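Local atomic coordinates of oxaloacetate acetyl hydrolase (Cryphonectria parasitica, PDB entry 3LYE), a protein that belongs to the phosphoenolpyruvate phosphomutase family of TIM-barrel proteins and assembles from four copies of its chain. Residues T169-S174 with E178-R183; A154-L159 with G191-L196; R17-L20 with L26-C29; A69-M74 with A106-H111. One frame throughout, in Å; residues are numbered along the deposited sequence.

Interaction 1. Residues T169-S174 with E178-R183; sequences TDALQS and EECIER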
loop_
_atom_site.group_PDB
_atom_site.type_symbol
_atom_site.label_atom_id
_atom_site.label_comp_id
_atom_site.label_asym_id
_atom_site.label_seq_id
_atom_site.Cartn_x
_atom_site.Cartn_y
_atom_site.Cartn_z
ATOM N N THR A 169 24.824 16.976 -1.610
ATOM C CA THR A 169 24.761 18.180 -2.401
ATOM C C THR A 169 25.022 17.771 -3.846
ATOM O O THR A 169 25.983 17.065 -4.169
ATOM C CB THR A 169 25.689 19.349 -1.989
ATOM O OG1 THR A 169 25.501 20.433 -2.909
ATOM C CG2 THR A 169 27.117 18.985 -1.982
ATOM N N ASP A 170 24.141 18.266 -4.690
ATOM C CA ASP A 170 24.177 18.054 -6.123
ATOM C C ASP A 170 24.583 19.363 -6.804
ATOM O O ASP A 170 24.386 19.518 -7.999
ATOM C CB ASP A 170 22.780 17.688 -6.595
ATOM C CG ASP A 170 22.441 16.255 -6.310
ATOM O OD1 ASP A 170 23.000 15.393 -7.003
ATOM O OD2 ASP A 170 21.632 15.988 -5.406
ATOM N N ALA A 171 25.181 20.283 -6.049
ATOM C CA ALA A 171 25.588 21.581 -6.590
ATOM C C ALA A 171 26.872 21.660 -7.429
ATOM O O ALA A 171 27.138 22.706 -8.015
ATOM C CB ALA A 171 25.723 22.586 -5.433
ATOM N N LEU A 172 27.668 20.603 -7.505
ATOM C CA LEU A 172 28.910 20.682 -8.278
ATOM C C LEU A 172 28.818 21.188 -9.706
ATOM O O LEU A 172 29.540 22.100 -10.084
ATOM C CB LEU A 172 29.649 19.347 -8.261
ATOM C CG LEU A 172 31.064 19.372 -8.835
ATOM C CD1 LEU A 172 32.024 20.165 -7.960
ATOM C CD2 LEU A 172 31.563 17.955 -8.994
ATOM N N GLN A 173 27.912 20.612 -10.477
ATOM C CA GLN A 173 27.738 20.986 -11.875
ATOM C C GLN A 173 27.354 22.440 -12.107
ATOM O O GLN A 173 28.007 23.155 -12.868
ATOM C CB GLN A 173 26.660 20.077 -12.467
ATOM C CG GLN A 173 26.460 20.136 -13.969
ATOM C CD GLN A 173 25.432 19.112 -14.423
ATOM O OE1 GLN A 173 25.027 19.093 -15.584
ATOM N NE2 GLN A 173 24.992 18.257 -13.492
ATOM N N SER A 174 26.300 22.886 -11.438
ATOM C CA SER A 174 25.839 24.248 -11.609
ATOM C C SER A 174 26.478 25.358 -10.795
ATOM O O SER A 174 26.509 26.506 -11.264
ATOM C CB SER A 174 24.335 24.293 -11.372
ATOM O OG SER A 174 24.029 24.080 -10.002
ATOM N N GLU A 178 33.612 24.845 -4.576
ATOM C CA GLU A 178 33.568 25.673 -3.374
ATOM C C GLU A 178 32.184 25.714 -2.762
ATOM O O GLU A 178 32.052 25.598 -1.555
ATOM C CB GLU A 178 34.022 27.115 -3.668
ATOM C CG GLU A 178 35.508 27.357 -3.668
ATOM C CD GLU A 178 35.835 28.847 -3.817
ATOM O OE1 GLU A 178 35.369 29.660 -2.971
ATOM O OE2 GLU A 178 36.553 29.199 -4.785
ATOM N N GLU A 179 31.161 25.918 -3.589
ATOM C CA GLU A 179 29.781 25.973 -3.120
ATOM C C GLU A 179 29.414 24.651 -2.441
ATOM O O GLU A 179 28.771 24.662 -1.400
ATOM C CB GLU A 179 28.829 26.249 -4.275
ATOM C CG GLU A 179 27.360 26.271 -3.914
ATOM C CD GLU A 179 27.011 27.328 -2.896
ATOM O OE1 GLU A 179 26.012 27.184 -2.172
ATOM O OE2 GLU A 179 27.732 28.329 -2.826
ATOM N N CYS A 180 29.850 23.527 -3.011
ATOM C CA CYS A 180 29.548 22.225 -2.427
ATOM C C CYS A 180 30.136 22.123 -1.046
ATOM O O CYS A 180 29.462 21.689 -0.120
ATOM C CB CYS A 180 30.117 21.085 -3.268
ATOM S SG CYS A 180 29.219 20.797 -4.783
ATOM N N ILE A 181 31.393 22.526 -0.904
ATOM C CA ILE A 181 32.079 22.475 0.377
ATOM C C ILE A 181 31.380 23.368 1.408
ATOM O O ILE A 181 31.174 22.964 2.561
ATOM C CB ILE A 181 33.569 22.889 0.221
ATOM C CG1 ILE A 181 34.316 21.901 -0.694
ATOM C CG2 ILE A 181 34.261 22.921 1.553
ATOM C CD1 ILE A 181 34.145 20.417 -0.313
ATOM N N GLU A 182 30.978 24.568 1.004
ATOM C CA GLU A 182 30.308 25.466 1.944
ATOM C C GLU A 182 28.940 24.890 2.343
ATOM O O GLU A 182 28.509 25.029 3.493
ATOM C CB GLU A 182 30.214 26.875 1.357
ATOM C CG GLU A 182 31.603 27.481 1.044
ATOM C CD GLU A 182 31.551 28.934 0.620
ATOM O OE1 GLU A 182 30.432 29.459 0.454
ATOM O OE2 GLU A 182 32.629 29.550 0.450
ATOM N N ARG A 183 28.253 24.244 1.414
ATOM C CA ARG A 183 26.947 23.653 1.730
ATOM C C ARG A 183 27.081 22.497 2.704
ATOM O O ARG A 183 26.264 22.328 3.591
ATOM C CB ARG A 183 26.252 23.141 0.480
ATOM C CG ARG A 183 25.658 24.230 -0.317
ATOM C CD ARG A 183 24.979 23.773 -1.607
ATOM N NE ARG A 183 24.410 24.945 -2.239
ATOM C CZ ARG A 183 23.157 25.095 -2.647
ATOM N NH1 ARG A 183 22.292 24.100 -2.604
ATOM N NH2 ARG A 183 22.772 26.257 -3.149
#

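Interaction 2. Residues A154-L159 with G191-L196; sequences ATKRRL and GADVGL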
loop_
_atom_site.group_PDB
_atom_site.type_symbol
_atom_site.label_atom_id
_atom_site.label_comp_id
_atom_site.label_asym_id
_atom_site.label_seq_id
_atom_site.Cartn_x
_atom_site.Cartn_y
_atom_site.Cartn_z
ATOM N N ALA A 154 16.160 17.726 13.479
ATOM C CA ALA A 154 15.267 17.903 14.619
ATOM C C ALA A 154 14.443 16.651 14.855
ATOM O O ALA A 154 14.145 16.317 16.016
ATOM C CB ALA A 154 14.358 19.104 14.428
ATOM N N THR A 155 14.011 16.004 13.773
ATOM C CA THR A 155 13.222 14.793 13.914
ATOM C C THR A 155 13.999 13.654 14.551
ATOM O O THR A 155 13.501 13.002 15.482
ATOM C CB THR A 155 12.689 14.327 12.560
ATOM O OG1 THR A 155 11.866 15.339 11.994
ATOM C CG2 THR A 155 11.842 13.052 12.680
ATOM N N LYS A 156 15.205 13.413 14.066
ATOM C CA LYS A 156 16.003 12.331 14.628
ATOM C C LYS A 156 16.278 12.591 16.104
ATOM O O LYS A 156 16.268 11.662 16.907
ATOM C CB LYS A 156 17.240 12.025 13.795
ATOM C CG LYS A 156 18.408 12.900 13.924
ATOM C CD LYS A 156 19.393 12.802 12.745
ATOM C CE LYS A 156 20.706 13.579 12.943
ATOM N NZ LYS A 156 21.780 12.885 13.777
ATOM N N ARG A 157 16.485 13.854 16.480
ATOM C CA ARG A 157 16.721 14.197 17.875
ATOM C C ARG A 157 15.459 14.007 18.728
ATOM O O ARG A 157 15.525 13.437 19.840
ATOM C CB ARG A 157 17.195 15.636 17.967
ATOM C CG ARG A 157 18.623 15.776 17.529
ATOM C CD ARG A 157 19.123 17.236 17.545
ATOM N NE ARG A 157 18.765 17.972 18.780
ATOM C CZ ARG A 157 19.400 17.887 19.944
ATOM N NH1 ARG A 157 18.953 18.575 20.985
ATOM N NH2 ARG A 157 20.477 17.125 20.080
ATOM N N ARG A 158 14.302 14.448 18.233
ATOM C CA ARG A 158 13.032 14.320 18.966
ATOM C C ARG A 158 12.716 12.852 19.228
ATOM O O ARG A 158 12.189 12.485 20.289
ATOM C CB ARG A 158 11.955 14.989 18.117
ATOM C CG ARG A 158 10.556 14.977 18.567
ATOM C CD ARG A 158 9.780 16.096 17.780
ATOM N NE ARG A 158 9.672 15.807 16.339
ATOM C CZ ARG A 158 10.162 16.501 15.290
ATOM N NH1 ARG A 158 10.868 17.625 15.374
ATOM N NH2 ARG A 158 9.906 16.036 14.075
ATOM N N LEU A 159 13.084 11.998 18.288
ATOM C CA LEU A 159 12.836 10.553 18.408
ATOM C C LEU A 159 13.945 9.801 19.138
ATOM O O LEU A 159 13.909 8.570 19.183
ATOM C CB LEU A 159 12.585 9.956 17.027
ATOM C CG LEU A 159 11.365 10.570 16.365
ATOM C CD1 LEU A 159 11.159 9.996 14.960
ATOM C CD2 LEU A 159 10.097 10.419 17.144
ATOM N N GLY A 191 23.668 19.709 11.950
ATOM C CA GLY A 191 23.541 18.397 12.549
ATOM C C GLY A 191 23.677 17.173 11.663
ATOM O O GLY A 191 23.520 16.074 12.160
ATOM N N ALA A 192 23.953 17.335 10.379
ATOM C CA ALA A 192 24.132 16.181 9.537
ATOM C C ALA A 192 25.359 15.417 10.046
ATOM O O ALA A 192 26.353 16.000 10.500
ATOM C CB ALA A 192 24.257 16.576 8.102
ATOM N N ASP A 193 25.296 14.095 9.921
ATOM C CA ASP A 193 26.342 13.214 10.375
ATOM C C ASP A 193 27.442 12.858 9.394
ATOM O O ASP A 193 28.554 12.542 9.804
ATOM C CB ASP A 193 25.688 11.894 10.815
ATOM C CG ASP A 193 24.671 12.085 11.922
ATOM O OD1 ASP A 193 23.454 11.885 11.699
ATOM O OD2 ASP A 193 25.103 12.389 13.057
ATOM N N VAL A 194 27.108 12.900 8.113
ATOM C CA VAL A 194 28.004 12.560 7.041
ATOM C C VAL A 194 27.685 13.425 5.849
ATOM O O VAL A 194 26.533 13.806 5.651
ATOM C CB VAL A 194 27.728 11.073 6.610
ATOM C CG1 VAL A 194 28.617 10.621 5.459
ATOM C CG2 VAL A 194 27.834 10.115 7.814
ATOM N N GLY A 195 28.680 13.720 5.027
ATOM C CA GLY A 195 28.452 14.508 3.845
ATOM C C GLY A 195 28.639 13.666 2.578
ATOM O O GLY A 195 29.357 12.661 2.571
ATOM N N LEU A 196 27.929 14.049 1.528
ATOM C CA LEU A 196 27.991 13.381 0.235
ATOM C C LEU A 196 28.014 14.444 -0.859
ATOM O O LEU A 196 27.051 15.171 -1.063
ATOM C CB LEU A 196 26.789 12.442 0.041
ATOM C CG LEU A 196 26.439 11.957 -1.375
ATOM C CD1 LEU A 196 27.629 11.459 -2.128
ATOM C CD2 LEU A 196 25.336 10.888 -1.267
HETATM O O HOH W 1 22.627 15.258 14.584
#

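Interaction 3. Residues R17-L20 with L26-C29; sequences RHLL and LIVC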
loop_
_atom_site.group_PDB
_atom_site.type_symbol
_atom_site.label_atom_id
_atom_site.label_comp_id
_atom_site.label_asym_id
_atom_site.label_seq_id
_atom_site.Cartn_x
_atom_site.Cartn_y
_atom_site.Cartn_z
ATOM N N ARG A 17 25.876 3.537 13.278
ATOM C CA ARG A 17 26.541 4.605 14.020
ATOM C C ARG A 17 27.791 4.036 14.689
ATOM O O ARG A 17 28.807 4.720 14.751
ATOM C CB ARG A 17 25.614 5.258 15.030
ATOM C CG ARG A 17 26.324 6.380 15.733
ATOM C CD ARG A 17 25.403 7.331 16.337
ATOM N NE ARG A 17 24.569 7.997 15.356
ATOM C CZ ARG A 17 24.863 9.138 14.739
ATOM N NH1 ARG A 17 26.027 9.747 14.934
ATOM N NH2 ARG A 17 23.976 9.661 13.906
ATOM N N HIS A 18 27.726 2.797 15.181
ATOM C CA HIS A 18 28.893 2.177 15.813
ATOM C C HIS A 18 30.024 2.036 14.769
ATOM O O HIS A 18 31.197 2.340 15.032
ATOM C CB HIS A 18 28.550 0.806 16.393
ATOM C CG HIS A 18 29.753 0.033 16.812
ATOM N ND1 HIS A 18 30.420 0.298 17.985
ATOM C CD2 HIS A 18 30.451 -0.946 16.192
ATOM C CE1 HIS A 18 31.462 -0.504 18.088
ATOM N NE2 HIS A 18 31.506 -1.269 17.012
ATOM N N LEU A 19 29.679 1.560 13.575
ATOM C CA LEU A 19 30.700 1.411 12.546
ATOM C C LEU A 19 31.325 2.748 12.230
ATOM O O LEU A 19 32.533 2.848 12.049
ATOM C CB LEU A 19 30.120 0.827 11.261
ATOM C CG LEU A 19 29.727 -0.644 11.335
ATOM C CD1 LEU A 19 29.012 -1.097 10.074
ATOM C CD2 LEU A 19 30.961 -1.496 11.546
ATOM N N LEU A 20 30.503 3.784 12.155
ATOM C CA LEU A 20 31.003 5.110 11.836
ATOM C C LEU A 20 31.864 5.781 12.899
ATOM O O LEU A 20 32.917 6.352 12.600
ATOM C CB LEU A 20 29.808 6.027 11.558
ATOM C CG LEU A 20 30.028 7.437 11.009
ATOM C CD1 LEU A 20 30.668 7.368 9.629
ATOM C CD2 LEU A 20 28.736 8.240 10.937
ATOM N N LEU A 26 36.076 1.478 5.927
ATOM C CA LEU A 26 35.285 2.034 4.825
ATOM C C LEU A 26 34.077 1.102 4.813
ATOM O O LEU A 26 34.211 -0.089 4.579
ATOM C CB LEU A 26 36.019 1.973 3.483
ATOM C CG LEU A 26 35.129 2.407 2.310
ATOM C CD1 LEU A 26 34.653 3.829 2.511
ATOM C CD2 LEU A 26 35.839 2.256 1.007
ATOM N N ILE A 27 32.895 1.655 5.029
ATOM C CA ILE A 27 31.654 0.862 5.070
ATOM C C ILE A 27 31.145 0.723 3.638
ATOM O O ILE A 27 30.684 1.701 3.064
ATOM C CB ILE A 27 30.653 1.514 6.039
ATOM C CG1 ILE A 27 31.254 1.682 7.445
ATOM C CG2 ILE A 27 29.364 0.700 6.118
ATOM C CD1 ILE A 27 30.537 2.736 8.273
ATOM N N VAL A 28 31.228 -0.492 3.086
ATOM C CA VAL A 28 30.853 -0.795 1.719
ATOM C C VAL A 28 29.403 -1.242 1.678
ATOM O O VAL A 28 29.030 -2.254 2.252
ATOM C CB VAL A 28 31.818 -1.867 1.173
ATOM C CG1 VAL A 28 31.366 -2.416 -0.151
ATOM C CG2 VAL A 28 33.251 -1.319 1.099
ATOM N N CYS A 29 28.608 -0.502 0.915
ATOM C CA CYS A 29 27.183 -0.758 0.802
ATOM C C CYS A 29 26.708 -0.956 -0.604
ATOM O O CYS A 29 26.567 0.005 -1.345
ATOM C CB CYS A 29 26.431 0.461 1.378
ATOM S SG CYS A 29 26.938 1.029 3.021
#

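Interaction 4. Residues A69-M74 with A106-H111; sequences AQLHDM and ARTVEH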
loop_
_atom_site.group_PDB
_atom_site.type_symbol
_atom_site.label_atom_id
_atom_site.label_comp_id
_atom_site.label_asym_id
_atom_site.label_seq_id
_atom_site.Cartn_x
_atom_site.Cartn_y
_atom_site.Cartn_z
ATOM N N ALA A 69 8.663 7.905 -7.670
ATOM C CA ALA A 69 8.499 7.267 -6.372
ATOM C C ALA A 69 8.348 8.399 -5.335
ATOM O O ALA A 69 9.101 9.384 -5.373
ATOM C CB ALA A 69 9.683 6.414 -6.038
ATOM N N GLN A 70 7.400 8.239 -4.420
ATOM C CA GLN A 70 7.168 9.223 -3.357
ATOM C C GLN A 70 7.404 8.539 -2.015
ATOM O O GLN A 70 7.923 7.401 -1.957
ATOM C CB GLN A 70 5.795 9.880 -3.484
ATOM C CG GLN A 70 5.617 10.512 -4.866
ATOM C CD GLN A 70 4.447 11.433 -4.996
ATOM O OE1 GLN A 70 4.566 12.575 -5.443
ATOM N NE2 GLN A 70 3.320 10.939 -4.707
ATOM N N LEU A 71 7.047 9.194 -0.929
ATOM C CA LEU A 71 7.307 8.617 0.379
ATOM C C LEU A 71 6.770 7.215 0.570
ATOM O O LEU A 71 7.485 6.352 1.068
ATOM C CB LEU A 71 6.812 9.521 1.514
ATOM C CG LEU A 71 6.969 8.933 2.921
ATOM C CD1 LEU A 71 8.405 8.622 3.208
ATOM C CD2 LEU A 71 6.390 9.903 3.935
ATOM N N HIS A 72 5.536 6.955 0.167
ATOM C CA HIS A 72 4.986 5.649 0.376
ATOM C C HIS A 72 5.821 4.554 -0.258
ATOM O O HIS A 72 6.077 3.516 0.361
ATOM C CB HIS A 72 3.527 5.569 -0.158
ATOM C CG HIS A 72 3.006 4.165 -0.289
ATOM N ND1 HIS A 72 3.130 3.426 -1.447
ATOM C CD2 HIS A 72 2.395 3.356 0.607
ATOM C CE1 HIS A 72 2.603 2.228 -1.260
ATOM N NE2 HIS A 72 2.141 2.166 -0.023
ATOM N N ASP A 73 6.213 4.754 -1.506
ATOM C CA ASP A 73 7.009 3.760 -2.209
ATOM C C ASP A 73 8.359 3.491 -1.582
ATOM O O ASP A 73 8.831 2.366 -1.464
ATOM C CB ASP A 73 7.221 4.212 -3.652
ATOM C CG ASP A 73 5.928 4.618 -4.319
ATOM O OD1 ASP A 73 5.157 3.714 -4.647
ATOM O OD2 ASP A 73 5.730 5.833 -4.572
ATOM N N MET A 74 8.999 4.586 -1.222
ATOM C CA MET A 74 10.319 4.501 -0.608
ATOM C C MET A 74 10.301 3.888 0.766
ATOM O O MET A 74 11.106 3.010 1.062
ATOM C CB MET A 74 10.971 5.888 -0.619
ATOM C CG MET A 74 11.221 6.421 -2.018
ATOM S SD MET A 74 12.407 5.505 -3.014
ATOM C CE MET A 74 13.914 5.971 -2.154
ATOM N N ALA A 106 10.369 15.818 7.699
ATOM C CA ALA A 106 10.238 15.256 9.035
ATOM C C ALA A 106 9.468 13.941 9.022
ATOM O O ALA A 106 9.874 12.973 9.659
ATOM C CB ALA A 106 9.554 16.253 9.955
ATOM N N ARG A 107 8.358 13.901 8.294
ATOM C CA ARG A 107 7.557 12.680 8.197
ATOM C C ARG A 107 8.397 11.538 7.629
ATOM O O ARG A 107 8.338 10.439 8.103
ATOM C CB ARG A 107 6.347 12.946 7.307
ATOM C CG ARG A 107 5.418 11.750 7.218
ATOM C CD ARG A 107 4.133 12.164 6.511
ATOM N NE ARG A 107 3.203 11.050 6.326
ATOM C CZ ARG A 107 2.403 10.587 7.284
ATOM N NH1 ARG A 107 2.379 11.153 8.476
ATOM N NH2 ARG A 107 1.633 9.531 7.043
ATOM N N THR A 108 9.186 11.838 6.604
ATOM C CA THR A 108 10.031 10.846 5.969
ATOM C C THR A 108 11.052 10.292 6.961
ATOM O O THR A 108 11.216 9.085 7.083
ATOM C CB THR A 108 10.738 11.457 4.735
ATOM O OG1 THR A 108 9.759 11.852 3.752
ATOM C CG2 THR A 108 11.681 10.447 4.107
ATOM N N VAL A 109 11.748 11.182 7.675
ATOM C CA VAL A 109 12.729 10.733 8.626
ATOM C C VAL A 109 12.051 9.897 9.715
ATOM O O VAL A 109 12.577 8.861 10.095
ATOM C CB VAL A 109 13.544 11.938 9.201
ATOM C CG1 VAL A 109 14.452 11.449 10.341
ATOM C CG2 VAL A 109 14.356 12.582 8.091
ATOM N N GLU A 110 10.908 10.363 10.224
ATOM C CA GLU A 110 10.218 9.629 11.269
ATOM C C GLU A 110 9.840 8.241 10.775
ATOM O O GLU A 110 9.999 7.268 11.501
ATOM C CB GLU A 110 8.998 10.430 11.647
ATOM C CG GLU A 110 8.061 9.785 12.623
ATOM C CD GLU A 110 6.874 10.686 12.883
ATOM O OE1 GLU A 110 6.418 11.373 11.919
ATOM O OE2 GLU A 110 6.411 10.708 14.028
ATOM N N HIS A 111 9.272 8.148 9.573
ATOM C CA HIS A 111 8.859 6.860 9.016
ATOM C C HIS A 111 10.052 5.921 8.783
ATOM O O HIS A 111 9.985 4.732 9.059
ATOM C CB HIS A 111 8.034 7.066 7.752
ATOM C CG HIS A 111 6.642 7.530 8.038
ATOM N ND1 HIS A 111 5.537 6.976 7.445
ATOM C CD2 HIS A 111 6.174 8.486 8.872
ATOM C CE1 HIS A 111 4.445 7.554 7.912
ATOM N NE2 HIS A 111 4.800 8.453 8.803
#

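Interaction 1. Residues T169-S174 with E178-R183
The methyl of Ala171 lies over one face of the Arg183 guanidinium, while the carboxylate of Glu179 meets that group at its edge and in its plane. The setting is a beta-to-alpha connection of a TIM barrel: residues 169-174 lead out of strand 164-169, turn, and fold back against helix 177-189. NE of Arg183 and OE1 of Glu179 form a salt bridge of 2.8 Å, one helical turn apart, in which the carboxylate uses its anti lone pair. The bond lies only 6° out of the guanidinium plane, and with Asp124 on NH1 and the Val140 carbonyl on NH2 the flat group is held against rotation, an arginine being able to donate from NE, NH1 and NH2 at once. Thr169 crosses the Arg183 chain at about a right angle, its OG1 3.6 Å from CD of Arg183. That hydroxyl oxygen points away from its own backbone nitrogen (chi1 179°), accepts from the Ala171 amide to make an ST turn, and is also hydrogen-bonded to Asp124. Cys180 has the most surface buried here. It is small enough to enter the bend, with its CB 3.9 Å from CG2 of Thr169. Chi1 of -74° carries the sulfur past the methyl of Ala171 and up to Leu172, where SG lies 3.8 Å from the Leu172 CB and 3.1 Å from the Leu172 N.

Interaction 2. Residues A154-L159 with G191-L196
Gly191, in the Schellman motif that ends helix 177-189, and Asp193, just ahead of strand 194-197, together receive the end of Lys156 from helix 142-158. The lysine and aspartate chains approach from opposite directions, and NZ of Lys156 makes a salt bridge of 2.8 Å to OD1 of Asp193 on the syn side of the carboxylate. Lys156 leaves its helix with CG wedged between the backbone N and the carbonyl carbon (chi1 79°), runs extended, and bends at its last torsion (chi4 81°) to bring NZ round; a long, flexible side chain suits that span. This is the alpha-to-beta side of the TIM barrel, where a helix outside the barrel is tied to the start of a strand. Asp193 suits the place because each of its oxygens has work: OD1 also accepts from the backbone N of Leu165, and OD2 forms a salt bridge with Arg17, so two cations share it. Gly191 has a positive phi (118°) at which a CB would press on the preceding carbonyl O, which is why glycine suits the place. A water joins Gly191 and Lys156, accepting from the Lys156 NZ at 2.6 Å and donating to the Gly191 O at 2.7 Å.

Interaction 3. Residues R17-L20 with L26-C29
Ile27 gives up the most surface here, and its CD1 methyl does most of the touching: it reaches across to the flank of helix 12-22 and stops 3.6 Å from CB of Leu19. The isoleucine stands near the beginning of strand 27-32, the first strand of the TIM barrel, with its side chain directed at the helix that precedes it in the chain. CG1 leaves the backbone opposite the carbonyl carbon (chi1 -56°), and the chain then runs on nearly extended (chi2 159°), which carries CD1 to full reach; CG1 of Ile27 follows at 4.1 Å from the same Leu19 CB. A beta-branched residue fits this place, since it favours strand geometry while one branch remains long enough to bridge to the helix. Leu19 meets the methyl with the base of its side chain, and its branched end lies alongside Ile27, bringing CD1 of Leu19 to 4.4 Å from CG2 of Ile27. Leu20 contributes less. The Leu20 N is 4.0 Å from CD1 of Ile27, and the Leu20 CB is 4.7 Å from CD1 of Ile27, so the isoleucine tip rests on the junction between two successive helix residues. No hydrogen bond joins the two segments, and the contact depends on apolar fit. Beyond it, Arg242 donates hydrogen bonds to the carbonyl oxygens of Leu19 and Leu20, Ile27 pairs by its backbone with strand 243-247, and Leu20 packs on Val194 of strand 194-197, placing helix 12-22 across one end of the barrel.

Interaction 4. Residues A69-M74 with A106-H111
OG1 of Thr108 has hydrogen-bond contacts with two carbonyl oxygens, those of Met104 in the preceding turn of its own helix and of Gly98, which must share its single proton, while CD1 of Leu71 lies against it at 3.5 Å. With its polar atom engaged in this way, a threonine can be buried beside a leucine and still offer a methyl to the packing: CG2 of Thr108 is 3.9 Å from CD1 of Leu71. The two side chains slide past each other in opposite directions. Leu71 is the centre of this helix-to-helix contact and buries far more surface than any other residue in it. Its CG is set opposite the backbone N (chi1 176°), which sends the fork outward, so that CD1 lies against Thr108 and CD2 extends to Arg107 while staying near the Thr108 hydroxyl. The Leu71 and Arg107 side chains cross at about a right angle, with CD2 of Leu71 3.9 Å from CG of Arg107, in the aliphatic part of the extended arginine chain. The head of that chain is covered on one face by His111, whose NE2 stands 3.5 Å above the centre of the Arg107 guanidinium. Leu71 opens the first turn of helix 71-82, behind the N-cap residue Gln70. There the Gln70 N donates to OD2 of Asp73 at 2.9 Å in an almost straight bond (179°), which fixes the start of the helix. Around the contact, Gln70 of the third subunit packs on Leu71, Met74 leans on helix 53-61, and Val109 turns the far side of helix 102-114 to helix 142-158.

In the fold
All four contacts belong to one TIM barrel with a parallel sheet. Interaction 3 comes first along the chain, then interaction 4; interaction 2 follows, and interaction 1 lies within the span it encloses. Interactions 1 and 2, with centres about 20 Å apart, share the run from helix 177-189 into strand 194-197, and the Thr169 N is probably hydrogen-bonded to the Leu196 O. Interactions 2 and 3, about 16 Å apart, meet through Asp193 and Arg17, so helix 12-22 is tied to both strand 27-32 and strand 194-197. Helices 142-158 and 102-114 bring interactions 2 and 4 together, where both also touch the second subunit, linking barrel packing to the tetramer.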